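PDB 3PIV: interferon from Danio rerio, which probably acts as a secreted type I interferon cytokine that binds a cell-surface receptor in antiviral defence. Local coordinates for residues E5-Y10 / K53-T58; K22-K27 / Q139-V144; L42-K47 / M151-S156; D60-L65 / E83-I88. All blocks are in the same frame, centred on the assembly; numbering follows the deposited sequence.

How the contacts relate
Contacts 1 and 4 lie in the buried interior, whereas contacts 2 and 3 are only partly buried, and their chemistry differs accordingly. The buried pair is largely apolar and draws on helix 48-66, contact 1 setting it against the N-terminal segment 5-10 that leads into helix 10-23 and contact 4 against helix 79-101. Contacts 2 and 3 use helix 134-158 about 23 Å apart between centres, and bring charged side chains into play, an arginine reading backbone carbonyls in contact 2 and an aspartate lying on isoleucines in contact 3. Packing joins them: L55 and Y10 of contact 1 meet M151 and A155 of contact 3, while F85 and I62 of contact 4 meet V144 of contact 2.

Contact 1. Residues E5-Y10 / K53-T58; sequences EWLGRY and KFLVLT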
loop_
_atom_site.group_PDB
_atom_site.type_symbol
_atom_site.label_atom_id
_atom_site.label_comp_id
_atom_site.label_asym_id
_atom_site.label_seq_id
_atom_site.Cartn_x
_atom_site.Cartn_y
_atom_site.Cartn_z
ATOM N N GLU A 5 10.640 11.582 -12.437
ATOM C CA GLU A 5 9.710 11.452 -13.548
ATOM C C GLU A 5 8.541 10.520 -13.237
ATOM O O GLU A 5 7.421 10.744 -13.696
ATOM C CB GLU A 5 10.455 10.951 -14.790
ATOM C CG GLU A 5 9.610 10.075 -15.724
ATOM C CD GLU A 5 8.514 10.852 -16.449
ATOM O OE1 GLU A 5 8.773 12.004 -16.863
ATOM O OE2 GLU A 5 7.398 10.307 -16.612
ATOM N N TRP A 6 8.797 9.476 -12.451
ATOM C CA TRP A 6 7.823 8.396 -12.308
ATOM C C TRP A 6 6.612 8.735 -11.440
ATOM O O TRP A 6 5.701 7.914 -11.288
ATOM C CB TRP A 6 8.513 7.120 -11.843
ATOM C CG TRP A 6 9.593 6.696 -12.799
ATOM C CD1 TRP A 6 10.945 6.679 -12.568
ATOM C CD2 TRP A 6 9.412 6.256 -14.153
ATOM N NE1 TRP A 6 11.610 6.240 -13.693
ATOM C CE2 TRP A 6 10.692 5.977 -14.677
ATOM C CE3 TRP A 6 8.291 6.066 -14.970
ATOM C CZ2 TRP A 6 10.879 5.513 -15.978
ATOM C CZ3 TRP A 6 8.479 5.604 -16.257
ATOM C CH2 TRP A 6 9.762 5.334 -16.751
ATOM N N LEU A 7 6.600 9.951 -10.893
ATOM C CA LEU A 7 5.430 10.479 -10.196
ATOM C C LEU A 7 4.381 10.981 -11.183
ATOM O O LEU A 7 3.322 11.477 -10.788
ATOM C CB LEU A 7 5.827 11.630 -9.274
ATOM C CG LEU A 7 6.707 11.286 -8.076
ATOM C CD1 LEU A 7 7.277 12.559 -7.482
ATOM C CD2 LEU A 7 5.916 10.484 -7.037
ATOM N N GLY A 8 4.677 10.863 -12.470
ATOM C CA GLY A 8 3.766 11.344 -13.487
ATOM C C GLY A 8 2.685 10.334 -13.792
ATOM O O GLY A 8 2.940 9.133 -13.860
ATOM N N ARG A 9 1.464 10.828 -13.973
ATOM C CA ARG A 9 0.339 9.969 -14.307
ATOM C C ARG A 9 0.036 8.958 -13.197
ATOM O O ARG A 9 -0.560 7.910 -13.445
ATOM C CB ARG A 9 0.593 9.262 -15.640
ATOM C CG ARG A 9 0.483 10.192 -16.854
ATOM C CD ARG A 9 0.935 9.517 -18.161
ATOM N NE ARG A 9 0.063 8.417 -18.579
ATOM C CZ ARG A 9 0.437 7.141 -18.637
ATOM N NH1 ARG A 9 1.677 6.798 -18.308
ATOM N NH2 ARG A 9 -0.426 6.209 -19.030
ATOM N N TYR A 10 0.421 9.301 -11.970
ATOM C CA TYR A 10 0.237 8.409 -10.829
ATOM C C TYR A 10 -1.239 8.122 -10.588
ATOM O O TYR A 10 -1.604 7.052 -10.123
ATOM C CB TYR A 10 0.875 9.000 -9.565
ATOM C CG TYR A 10 1.091 7.975 -8.476
ATOM C CD1 TYR A 10 2.330 7.366 -8.306
ATOM C CD2 TYR A 10 0.050 7.597 -7.630
ATOM C CE1 TYR A 10 2.535 6.422 -7.315
ATOM C CE2 TYR A 10 0.242 6.648 -6.637
ATOM C CZ TYR A 10 1.486 6.063 -6.486
ATOM O OH TYR A 10 1.685 5.121 -5.507
ATOM N N LYS A 53 10.373 7.845 -1.367
ATOM C CA LYS A 53 10.896 6.719 -0.613
ATOM C C LYS A 53 9.754 6.057 0.123
ATOM O O LYS A 53 9.683 4.839 0.185
ATOM C CB LYS A 53 11.938 7.174 0.402
ATOM C CG LYS A 53 13.235 7.692 -0.197
ATOM C CD LYS A 53 14.263 7.846 0.902
ATOM C CE LYS A 53 15.425 8.717 0.472
ATOM N NZ LYS A 53 16.613 8.441 1.345
ATOM N N PHE A 54 8.876 6.884 0.688
ATOM C CA PHE A 54 7.683 6.427 1.399
ATOM C C PHE A 54 6.693 5.707 0.487
ATOM O O PHE A 54 6.019 4.762 0.908
ATOM C CB PHE A 54 6.962 7.609 2.061
ATOM C CG PHE A 54 5.709 7.205 2.805
ATOM C CD1 PHE A 54 5.789 6.657 4.075
ATOM C CD2 PHE A 54 4.454 7.333 2.212
ATOM C CE1 PHE A 54 4.638 6.262 4.764
ATOM C CE2 PHE A 54 3.286 6.947 2.897
ATOM C CZ PHE A 54 3.379 6.414 4.171
ATOM N N LEU A 55 6.572 6.174 -0.753
ATOM C CA LEU A 55 5.676 5.514 -1.689
ATOM C C LEU A 55 6.228 4.125 -2.030
ATOM O O LEU A 55 5.478 3.155 -2.070
ATOM C CB LEU A 55 5.471 6.344 -2.943
ATOM C CG LEU A 55 4.572 7.562 -2.756
ATOM C CD1 LEU A 55 4.616 8.427 -4.000
ATOM C CD2 LEU A 55 3.131 7.138 -2.436
ATOM N N VAL A 56 7.536 4.034 -2.239
ATOM C CA VAL A 56 8.146 2.744 -2.545
ATOM C C VAL A 56 7.980 1.784 -1.384
ATOM O O VAL A 56 7.578 0.648 -1.593
ATOM C CB VAL A 56 9.633 2.843 -2.888
ATOM C CG1 VAL A 56 10.248 1.425 -3.025
ATOM C CG2 VAL A 56 9.812 3.621 -4.164
ATOM N N LEU A 57 8.276 2.248 -0.170
ATOM C CA LEU A 57 8.138 1.420 1.021
ATOM C C LEU A 57 6.727 0.876 1.161
ATOM O O LEU A 57 6.539 -0.324 1.343
ATOM C CB LEU A 57 8.511 2.203 2.288
ATOM C CG LEU A 57 9.999 2.464 2.521
ATOM C CD1 LEU A 57 10.156 3.382 3.685
ATOM C CD2 LEU A 57 10.779 1.142 2.734
ATOM N N THR A 58 5.741 1.764 1.063
ATOM C CA THR A 58 4.348 1.382 1.223
ATOM C C THR A 58 3.843 0.456 0.101
ATOM O O THR A 58 3.151 -0.539 0.365
ATOM C CB THR A 58 3.432 2.631 1.370
ATOM O OG1 THR A 58 4.026 3.554 2.298
ATOM C CG2 THR A 58 2.085 2.211 1.896
#
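Methyl-to-methyl packing between L7 and L55 shows how a short N-terminal turn can be seated on a helix through very few atoms. L7 CD2 lies 3.9 Å from L55 CD1, the two side chains passing each other at a slant. Although the CB of L7 does not aim at the helix, CG stands anti to the carbonyl carbon (chi1 -67°) and the branch beyond it delivers CD2 to L55.

The second contact comes from a tyrosine, which runs past the leucine in the opposite sense. Y10 touches both branches of L55: its OH is 3.9 Å from L55 CD2, and its ring carbon CE1 lies more loosely, 4.4 Å from L55 CD1, the methyl that also meets L7.

Backbone bonding shapes the turn itself: G8 N donates to E5 O, and a type II beta turn from L7 to Y10 follows. Around the contact, A158 touches L7, and M151 touches both Y10 and L55. The arrangement belongs to the four-helix cytokine fold of type I interferons, where the segment leading into the first helix packs on the bundle core.

Contact 2. Residues K22-K27 / Q139-V144; sequences KNMGGK and QIRRVV
R141 reaches from helix 134-158 to the chain leaving helix 10-23, an example in the four-helix cytokine fold of a buried arginine tying a loop to the bundle through main-chain oxygens. Its CB points at the loop, and the side chain continues nearly straight: CG is anti to the backbone N (chi1 179°), and the next two torsions are also extended. This full reach is what carries the guanidinium across to residues 22-27.

The first atom to meet the loop is NE, 4.0 Å from M24 CG, where the methionine runs alongside in the opposite sense. M24 itself turns toward the hydrophobic interior, touching F85 and M66. At CZ the neighbour is glycine backbone: G25 CA sits 3.8 Å above one guanidinium face, displaced toward its rim. Y28 adds a cation-pi contact to the same group.

At the tip, NH1 and NH2 approach end-on and share a single acceptor, G26 O, which lies close to the guanidinium plane. NH2 has further carbonyl neighbours, donating to L21 O and standing 3.0 Å from K22 O, whereas NH1 also forms a salt bridge with E138. Several oxygens therefore surround the cation and probably stabilise its charge. The two bonds to G26 O differ in quality: NH2 comes within 2.9 Å at an N-H...O angle of 156°, while NH1 lies 3.2 Å from that oxygen, above the carbonyl plane, with an angle of 137°.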
loop_
_atom_site.group_PDB
_atom_site.type_symbol
_atom_site.label_atom_id
_atom_site.label_comp_id
_atom_site.label_asym_id
_atom_site.label_seq_id
_atom_site.Cartn_x
_atom_site.Cartn_y
_atom_site.Cartn_z
ATOM N N LYS A 22 -11.425 -3.161 -5.943
ATOM C CA LYS A 22 -12.876 -3.194 -5.905
ATOM C C LYS A 22 -13.424 -4.445 -6.589
ATOM O O LYS A 22 -14.318 -5.100 -6.056
ATOM C CB LYS A 22 -13.456 -1.957 -6.581
ATOM C CG LYS A 22 -14.985 -1.903 -6.539
ATOM C CD LYS A 22 -15.508 -0.667 -7.261
ATOM C CE LYS A 22 -15.081 -0.651 -8.731
ATOM N NZ LYS A 22 -15.492 0.618 -9.409
ATOM N N ASN A 23 -12.885 -4.789 -7.757
ATOM C CA ASN A 23 -13.444 -5.914 -8.522
ATOM C C ASN A 23 -13.043 -7.343 -8.083
ATOM O O ASN A 23 -13.688 -8.309 -8.470
ATOM C CB ASN A 23 -13.224 -5.698 -10.028
ATOM C CG ASN A 23 -13.920 -4.429 -10.534
ATOM O OD1 ASN A 23 -13.509 -3.821 -11.528
ATOM N ND2 ASN A 23 -14.972 -4.024 -9.836
ATOM N N MET A 24 -12.006 -7.476 -7.258
ATOM C CA MET A 24 -11.556 -8.807 -6.834
ATOM C C MET A 24 -12.522 -9.481 -5.864
ATOM O O MET A 24 -12.491 -10.693 -5.691
ATOM C CB MET A 24 -10.138 -8.767 -6.232
ATOM C CG MET A 24 -9.964 -7.921 -4.951
ATOM S SD MET A 24 -8.332 -8.149 -4.176
ATOM C CE MET A 24 -7.252 -7.280 -5.297
ATOM N N GLY A 25 -13.389 -8.708 -5.236
ATOM C CA GLY A 25 -14.249 -9.282 -4.224
ATOM C C GLY A 25 -15.569 -8.563 -4.110
ATOM O O GLY A 25 -15.982 -7.840 -5.012
ATOM N N GLY A 26 -16.238 -8.763 -2.983
ATOM C CA GLY A 26 -17.546 -8.174 -2.773
ATOM C C GLY A 26 -17.442 -6.684 -2.562
ATOM O O GLY A 26 -16.448 -6.056 -2.951
ATOM N N LYS A 27 -18.483 -6.115 -1.962
ATOM C CA LYS A 27 -18.454 -4.722 -1.561
ATOM C C LYS A 27 -17.506 -4.600 -0.370
ATOM O O LYS A 27 -17.234 -5.589 0.322
ATOM C CB LYS A 27 -19.860 -4.235 -1.191
ATOM C CG LYS A 27 -20.202 -4.384 0.289
ATOM C CD LYS A 27 -20.961 -5.665 0.579
ATOM C CE LYS A 27 -22.463 -5.422 0.587
ATOM N NZ LYS A 27 -23.235 -6.694 0.677
ATOM N N GLN A 139 -11.048 -6.648 6.238
ATOM C CA GLN A 139 -10.467 -5.500 6.917
ATOM C C GLN A 139 -9.184 -5.087 6.204
ATOM O O GLN A 139 -8.999 -3.914 5.900
ATOM C CB GLN A 139 -10.183 -5.798 8.379
ATOM C CG GLN A 139 -11.428 -5.799 9.220
ATOM C CD GLN A 139 -12.194 -4.494 9.083
ATOM O OE1 GLN A 139 -11.735 -3.446 9.541
ATOM N NE2 GLN A 139 -13.371 -4.555 8.458
ATOM N N ILE A 140 -8.300 -6.046 5.930
ATOM C CA ILE A 140 -7.060 -5.720 5.233
ATOM C C ILE A 140 -7.355 -5.021 3.895
ATOM O O ILE A 140 -6.759 -3.993 3.575
ATOM C CB ILE A 140 -6.149 -6.966 5.030
ATOM C CG1 ILE A 140 -5.223 -7.156 6.235
ATOM C CG2 ILE A 140 -5.292 -6.815 3.780
ATOM C CD1 ILE A 140 -5.870 -7.002 7.582
ATOM N N ARG A 141 -8.292 -5.574 3.135
ATOM C CA ARG A 141 -8.697 -4.997 1.867
ATOM C C ARG A 141 -9.234 -3.557 2.031
ATOM O O ARG A 141 -8.865 -2.645 1.275
ATOM C CB ARG A 141 -9.735 -5.906 1.221
ATOM C CG ARG A 141 -10.267 -5.425 -0.088
ATOM C CD ARG A 141 -11.086 -6.514 -0.731
ATOM N NE ARG A 141 -11.768 -6.049 -1.926
ATOM C CZ ARG A 141 -13.088 -5.999 -2.058
ATOM N NH1 ARG A 141 -13.866 -6.393 -1.064
ATOM N NH2 ARG A 141 -13.622 -5.570 -3.192
ATOM N N ARG A 142 -10.095 -3.346 3.018
ATOM C CA ARG A 142 -10.604 -1.992 3.258
ATOM C C ARG A 142 -9.450 -1.052 3.634
ATOM O O ARG A 142 -9.391 0.073 3.148
ATOM C CB ARG A 142 -11.683 -1.977 4.337
ATOM C CG ARG A 142 -12.231 -0.557 4.667
ATOM C CD ARG A 142 -12.741 0.160 3.426
ATOM N NE ARG A 142 -13.138 1.552 3.674
ATOM C CZ ARG A 142 -12.294 2.583 3.688
ATOM N NH1 ARG A 142 -10.996 2.389 3.483
ATOM N NH2 ARG A 142 -12.744 3.815 3.919
ATOM N N VAL A 143 -8.520 -1.533 4.461
ATOM C CA VAL A 143 -7.357 -0.739 4.880
ATOM C C VAL A 143 -6.473 -0.345 3.690
ATOM O O VAL A 143 -6.059 0.802 3.574
ATOM C CB VAL A 143 -6.497 -1.463 5.953
ATOM C CG1 VAL A 143 -5.101 -0.849 6.040
ATOM C CG2 VAL A 143 -7.185 -1.415 7.316
ATOM N N VAL A 144 -6.210 -1.299 2.801
ATOM C CA VAL A 144 -5.391 -1.051 1.615
ATOM C C VAL A 144 -6.031 0.010 0.715
ATOM O O VAL A 144 -5.335 0.835 0.118
ATOM C CB VAL A 144 -5.160 -2.346 0.814
ATOM C CG1 VAL A 144 -4.603 -2.040 -0.572
ATOM C CG2 VAL A 144 -4.217 -3.257 1.573
#

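Contact 3. Residues L42-K47 / M151-S156; sequences LMDKSK and MDIIAS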
loop_
_atom_site.group_PDB
_atom_site.type_symbol
_atom_site.label_atom_id
_atom_site.label_comp_id
_atom_site.label_asym_id
_atom_site.label_seq_id
_atom_site.Cartn_x
_atom_site.Cartn_y
_atom_site.Cartn_z
ATOM N N LEU A 42 1.914 13.553 8.222
ATOM C CA LEU A 42 3.342 13.867 8.211
ATOM C C LEU A 42 3.944 13.765 6.805
ATOM O O LEU A 42 4.661 14.656 6.369
ATOM C CB LEU A 42 4.088 12.950 9.181
ATOM C CG LEU A 42 5.618 12.846 9.131
ATOM C CD1 LEU A 42 6.279 14.094 9.679
ATOM C CD2 LEU A 42 6.093 11.622 9.907
ATOM N N MET A 43 3.640 12.686 6.090
ATOM C CA MET A 43 4.181 12.508 4.751
ATOM C C MET A 43 3.631 13.554 3.774
ATOM O O MET A 43 4.313 13.983 2.826
ATOM C CB MET A 43 3.925 11.078 4.246
ATOM C CG MET A 43 4.607 9.975 5.067
ATOM S SD MET A 43 6.337 10.290 5.506
ATOM C CE MET A 43 6.981 10.833 3.914
ATOM N N ASP A 44 2.394 13.976 4.006
ATOM C CA ASP A 44 1.785 14.990 3.155
ATOM C C ASP A 44 2.668 16.253 3.048
ATOM O O ASP A 44 2.693 16.914 2.004
ATOM C CB ASP A 44 0.388 15.357 3.668
ATOM C CG ASP A 44 -0.661 14.289 3.359
ATOM O OD1 ASP A 44 -0.512 13.557 2.357
ATOM O OD2 ASP A 44 -1.643 14.188 4.125
ATOM N N LYS A 45 3.388 16.583 4.121
ATOM C CA LYS A 45 4.186 17.811 4.138
ATOM C C LYS A 45 5.693 17.574 4.230
ATOM O O LYS A 45 6.466 18.511 4.441
ATOM C CB LYS A 45 3.716 18.763 5.244
ATOM C CG LYS A 45 3.593 18.139 6.626
ATOM C CD LYS A 45 2.754 19.043 7.537
ATOM C CE LYS A 45 2.630 18.487 8.952
ATOM N NZ LYS A 45 3.948 18.411 9.655
ATOM N N SER A 46 6.105 16.323 4.057
ATOM C CA SER A 46 7.522 15.977 4.008
ATOM C C SER A 46 8.095 16.386 2.668
ATOM O O SER A 46 7.347 16.649 1.735
ATOM C CB SER A 46 7.702 14.475 4.195
ATOM O OG SER A 46 7.276 14.076 5.478
ATOM N N LYS A 47 9.421 16.428 2.572
ATOM C CA LYS A 47 10.102 16.746 1.316
ATOM C C LYS A 47 9.831 15.667 0.274
ATOM O O LYS A 47 9.456 14.549 0.626
ATOM C CB LYS A 47 11.613 16.879 1.546
ATOM C CG LYS A 47 11.958 17.882 2.638
ATOM C CD LYS A 47 13.460 18.080 2.776
ATOM C CE LYS A 47 13.775 19.313 3.621
ATOM N NZ LYS A 47 13.146 19.255 4.968
ATOM N N MET A 151 -2.037 7.677 -0.605
ATOM C CA MET A 151 -0.835 7.671 -1.436
ATOM C C MET A 151 -0.994 8.576 -2.640
ATOM O O MET A 151 -0.065 9.245 -3.034
ATOM C CB MET A 151 -0.464 6.253 -1.883
ATOM C CG MET A 151 0.049 5.387 -0.740
ATOM S SD MET A 151 0.007 3.630 -1.152
ATOM C CE MET A 151 1.613 3.453 -1.938
ATOM N N ASP A 152 -2.189 8.600 -3.205
ATOM C CA ASP A 152 -2.472 9.403 -4.389
ATOM C C ASP A 152 -2.368 10.908 -4.098
ATOM O O ASP A 152 -1.952 11.697 -4.947
ATOM C CB ASP A 152 -3.869 9.055 -4.910
ATOM C CG ASP A 152 -4.249 9.851 -6.134
ATOM O OD1 ASP A 152 -3.738 9.542 -7.236
ATOM O OD2 ASP A 152 -5.067 10.781 -5.994
ATOM N N ILE A 153 -2.743 11.295 -2.890
ATOM C CA ILE A 153 -2.615 12.676 -2.463
ATOM C C ILE A 153 -1.138 13.031 -2.376
ATOM O O ILE A 153 -0.693 14.032 -2.914
ATOM C CB ILE A 153 -3.291 12.904 -1.099
ATOM C CG1 ILE A 153 -4.814 12.771 -1.233
ATOM C CG2 ILE A 153 -2.921 14.270 -0.532
ATOM C CD1 ILE A 153 -5.549 13.034 0.063
ATOM N N ILE A 154 -0.382 12.180 -1.705
ATOM C CA ILE A 154 1.058 12.365 -1.588
ATOM C C ILE A 154 1.739 12.440 -2.950
ATOM O O ILE A 154 2.640 13.248 -3.145
ATOM C CB ILE A 154 1.684 11.243 -0.753
ATOM C CG1 ILE A 154 1.254 11.396 0.716
ATOM C CG2 ILE A 154 3.203 11.238 -0.909
ATOM C CD1 ILE A 154 1.496 10.151 1.542
ATOM N N ALA A 155 1.320 11.598 -3.890
ATOM C CA ALA A 155 1.895 11.630 -5.222
ATOM C C ALA A 155 1.545 12.948 -5.906
ATOM O O ALA A 155 2.415 13.601 -6.477
ATOM C CB ALA A 155 1.422 10.444 -6.057
ATOM N N SER A 156 0.274 13.340 -5.844
ATOM C CA SER A 156 -0.136 14.624 -6.399
ATOM C C SER A 156 0.759 15.715 -5.862
ATOM O O SER A 156 1.369 16.454 -6.635
ATOM C CB SER A 156 -1.590 14.971 -6.048
ATOM O OG SER A 156 -2.498 14.231 -6.833
#
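The aliphatic part of the contact joins M43 to I154, at a place where two helices come close enough for a CB to act as a packing surface. M43 CB is 3.8 Å from I154 CD1, the end of the isoleucine's longer branch. The thioether takes another course: bends at chi2 and chi3 lead it away from helix 134-158, so the base of the methionine carries this contact. Backbone proximity agrees, with D44 CA and I154 CA only 5.5 Å apart.

A polar atom on an apolar surface makes up the second kind of interaction. D44 OD1 lies 3.2 Å from I154 CG1 and 3.8 Å from I153 CG2, so one carboxylate oxygen rests against two adjacent isoleucines. The aspartate crosses I154 at about a right angle and I153 more obliquely. Its CG stands anti to the carbonyl carbon (chi1 -75°), which swings the carboxylate over to the facing helix. The other oxygen, OD2, forms a salt bridge with R150, one turn before I154; that pairing probably helps offset the charge held beside the hydrocarbon.

Hydrogen bonding within residues 42-47 shapes the exit from helix 37-44. S46 OG donates to L42 O at 2.8 Å, approaching from the face opposite K45 N, and the chain then reaches K47 at the N-cap of helix 48-66. Helix 37-44 thus ends against helix 134-158 and beside helix 48-66, whose Q51 touches I154 and whose F54 touches M43, while Y40 packs on I154 from within helix 37-44.

Contact 4. Residues D60-L65 / E83-I88; sequences DHIIHL and EDFLNI
I62 meets the rim of F85 rather than its flat surface: CG2 lies near the ring plane, 3.7 Å from CE1, and the two side chains cross at about a right angle. F85 CG is anti to the backbone N (chi1 -178°), which directs the ring toward helix 48-66 even though its CB bond does not point there. Beyond I62, S17 and L21 of helix 10-23 and V144 and L148 of helix 134-158 also touch this phenylalanine.

I63 and L86 form the second pair and cross on a slant. Here the leucine branch reaches past the isoleucine side chain to the main chain, with L86 CD2 3.5 Å from I63 O and 4.0 Å from I63 CA. The side-chain approach is looser, 4.2 Å between I63 CG2 and L86 CD2. In return, I63 CG1 comes to 3.9 Å from L86 O, so each residue lays aliphatic carbon near the other's carbonyl.

At this level of the bundle the CA atoms of I63 and L86 are 5.4 Å apart. The chemistry is largely apolar, with aliphatic carbons also resting beside main-chain carbonyls, implying that helices 48-66 and 79-101 associate here mainly through the fit of their side chains, which lets the backbones come close.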
loop_
_atom_site.group_PDB
_atom_site.type_symbol
_atom_site.label_atom_id
_atom_site.label_comp_id
_atom_site.label_asym_id
_atom_site.label_seq_id
_atom_site.Cartn_x
_atom_site.Cartn_y
_atom_site.Cartn_z
ATOM N N ASP A 60 5.568 -1.584 -1.537
ATOM C CA ASP A 60 6.182 -2.889 -1.390
ATOM C C ASP A 60 5.521 -3.655 -0.254
ATOM O O ASP A 60 5.367 -4.871 -0.342
ATOM C CB ASP A 60 7.690 -2.777 -1.183
ATOM C CG ASP A 60 8.452 -2.461 -2.473
ATOM O OD1 ASP A 60 7.863 -2.438 -3.568
ATOM O OD2 ASP A 60 9.668 -2.221 -2.378
ATOM N N HIS A 61 5.088 -2.932 0.779
ATOM C CA HIS A 61 4.409 -3.546 1.913
ATOM C C HIS A 61 3.052 -4.080 1.508
ATOM O O HIS A 61 2.655 -5.164 1.917
ATOM C CB HIS A 61 4.246 -2.545 3.074
ATOM C CG HIS A 61 5.455 -2.445 3.952
ATOM N ND1 HIS A 61 6.058 -1.244 4.270
ATOM C CD2 HIS A 61 6.195 -3.405 4.553
ATOM C CE1 HIS A 61 7.104 -1.470 5.044
ATOM N NE2 HIS A 61 7.221 -2.778 5.213
ATOM N N ILE A 62 2.327 -3.302 0.712
ATOM C CA ILE A 62 1.026 -3.742 0.225
ATOM C C ILE A 62 1.191 -4.979 -0.660
ATOM O O ILE A 62 0.455 -5.945 -0.529
ATOM C CB ILE A 62 0.322 -2.630 -0.572
ATOM C CG1 ILE A 62 -0.099 -1.490 0.369
ATOM C CG2 ILE A 62 -0.878 -3.193 -1.311
ATOM C CD1 ILE A 62 -0.589 -0.218 -0.364
ATOM N N ILE A 63 2.169 -4.953 -1.562
ATOM C CA ILE A 63 2.407 -6.114 -2.412
ATOM C C ILE A 63 2.643 -7.344 -1.538
ATOM O O ILE A 63 2.040 -8.390 -1.737
ATOM C CB ILE A 63 3.607 -5.897 -3.358
ATOM C CG1 ILE A 63 3.262 -4.826 -4.397
ATOM C CG2 ILE A 63 4.003 -7.201 -4.009
ATOM C CD1 ILE A 63 4.434 -3.976 -4.833
ATOM N N HIS A 64 3.488 -7.187 -0.535
ATOM C CA HIS A 64 3.857 -8.301 0.317
ATOM C C HIS A 64 2.682 -8.831 1.118
ATOM O O HIS A 64 2.529 -10.050 1.284
ATOM C CB HIS A 64 5.018 -7.894 1.216
ATOM C CG HIS A 64 6.272 -7.605 0.451
ATOM N ND1 HIS A 64 7.264 -6.776 0.920
ATOM C CD2 HIS A 64 6.682 -8.039 -0.767
ATOM C CE1 HIS A 64 8.244 -6.717 0.028
ATOM N NE2 HIS A 64 7.914 -7.473 -1.002
ATOM N N LEU A 65 1.843 -7.915 1.590
ATOM C CA LEU A 65 0.665 -8.281 2.378
ATOM C C LEU A 65 -0.312 -9.094 1.543
ATOM O O LEU A 65 -0.899 -10.073 2.025
ATOM C CB LEU A 65 -0.034 -7.016 2.899
ATOM C CG LEU A 65 -1.263 -7.182 3.796
ATOM C CD1 LEU A 65 -0.945 -8.040 5.007
ATOM C CD2 LEU A 65 -1.809 -5.831 4.227
ATOM N N GLU A 83 -3.374 -11.117 -8.552
ATOM C CA GLU A 83 -2.086 -11.080 -9.233
ATOM C C GLU A 83 -1.939 -9.785 -10.048
ATOM O O GLU A 83 -0.881 -9.158 -10.065
ATOM C CB GLU A 83 -1.910 -12.330 -10.115
ATOM C CG GLU A 83 -0.669 -12.298 -11.015
ATOM C CD GLU A 83 0.640 -12.397 -10.249
ATOM O OE1 GLU A 83 0.625 -12.641 -9.022
ATOM O OE2 GLU A 83 1.700 -12.219 -10.875
ATOM N N ASP A 84 -2.996 -9.381 -10.729
ATOM C CA ASP A 84 -2.926 -8.126 -11.471
ATOM C C ASP A 84 -2.651 -6.948 -10.537
ATOM O O ASP A 84 -1.865 -6.046 -10.864
ATOM C CB ASP A 84 -4.196 -7.900 -12.291
ATOM C CG ASP A 84 -4.309 -8.873 -13.459
ATOM O OD1 ASP A 84 -3.256 -9.279 -13.991
ATOM O OD2 ASP A 84 -5.442 -9.228 -13.839
ATOM N N PHE A 85 -3.288 -6.979 -9.370
ATOM C CA PHE A 85 -3.147 -5.924 -8.379
ATOM C C PHE A 85 -1.694 -5.825 -7.954
ATOM O O PHE A 85 -1.119 -4.730 -7.894
ATOM C CB PHE A 85 -4.034 -6.230 -7.176
ATOM C CG PHE A 85 -3.993 -5.184 -6.105
ATOM C CD1 PHE A 85 -3.270 -5.388 -4.950
ATOM C CD2 PHE A 85 -4.709 -3.999 -6.249
ATOM C CE1 PHE A 85 -3.235 -4.414 -3.948
ATOM C CE2 PHE A 85 -4.686 -3.030 -5.259
ATOM C CZ PHE A 85 -3.946 -3.237 -4.105
ATOM N N LEU A 86 -1.105 -6.983 -7.659
ATOM C CA LEU A 86 0.290 -7.067 -7.264
ATOM C C LEU A 86 1.187 -6.475 -8.336
ATOM O O LEU A 86 2.144 -5.760 -8.040
ATOM C CB LEU A 86 0.701 -8.530 -7.068
ATOM C CG LEU A 86 0.008 -9.332 -5.976
ATOM C CD1 LEU A 86 0.646 -10.746 -5.881
ATOM C CD2 LEU A 86 0.127 -8.584 -4.662
ATOM N N ASN A 87 0.874 -6.806 -9.581
ATOM C CA ASN A 87 1.704 -6.436 -10.719
ATOM C C ASN A 87 1.646 -4.951 -11.022
ATOM O O ASN A 87 2.661 -4.319 -11.276
ATOM C CB ASN A 87 1.282 -7.244 -11.946
ATOM C CG ASN A 87 1.870 -8.637 -11.942
ATOM O OD1 ASN A 87 2.926 -8.873 -11.343
ATOM N ND2 ASN A 87 1.202 -9.570 -12.614
ATOM N N ILE A 88 0.449 -4.390 -10.994
ATOM C CA ILE A 88 0.312 -2.969 -11.253
ATOM C C ILE A 88 1.162 -2.196 -10.236
ATOM O O ILE A 88 1.950 -1.317 -10.586
ATOM C CB ILE A 88 -1.179 -2.542 -11.265
ATOM C CG1 ILE A 88 -1.415 -1.421 -12.272
ATOM C CG2 ILE A 88 -1.661 -2.120 -9.892
ATOM C CD1 ILE A 88 -1.097 -0.048 -11.735
#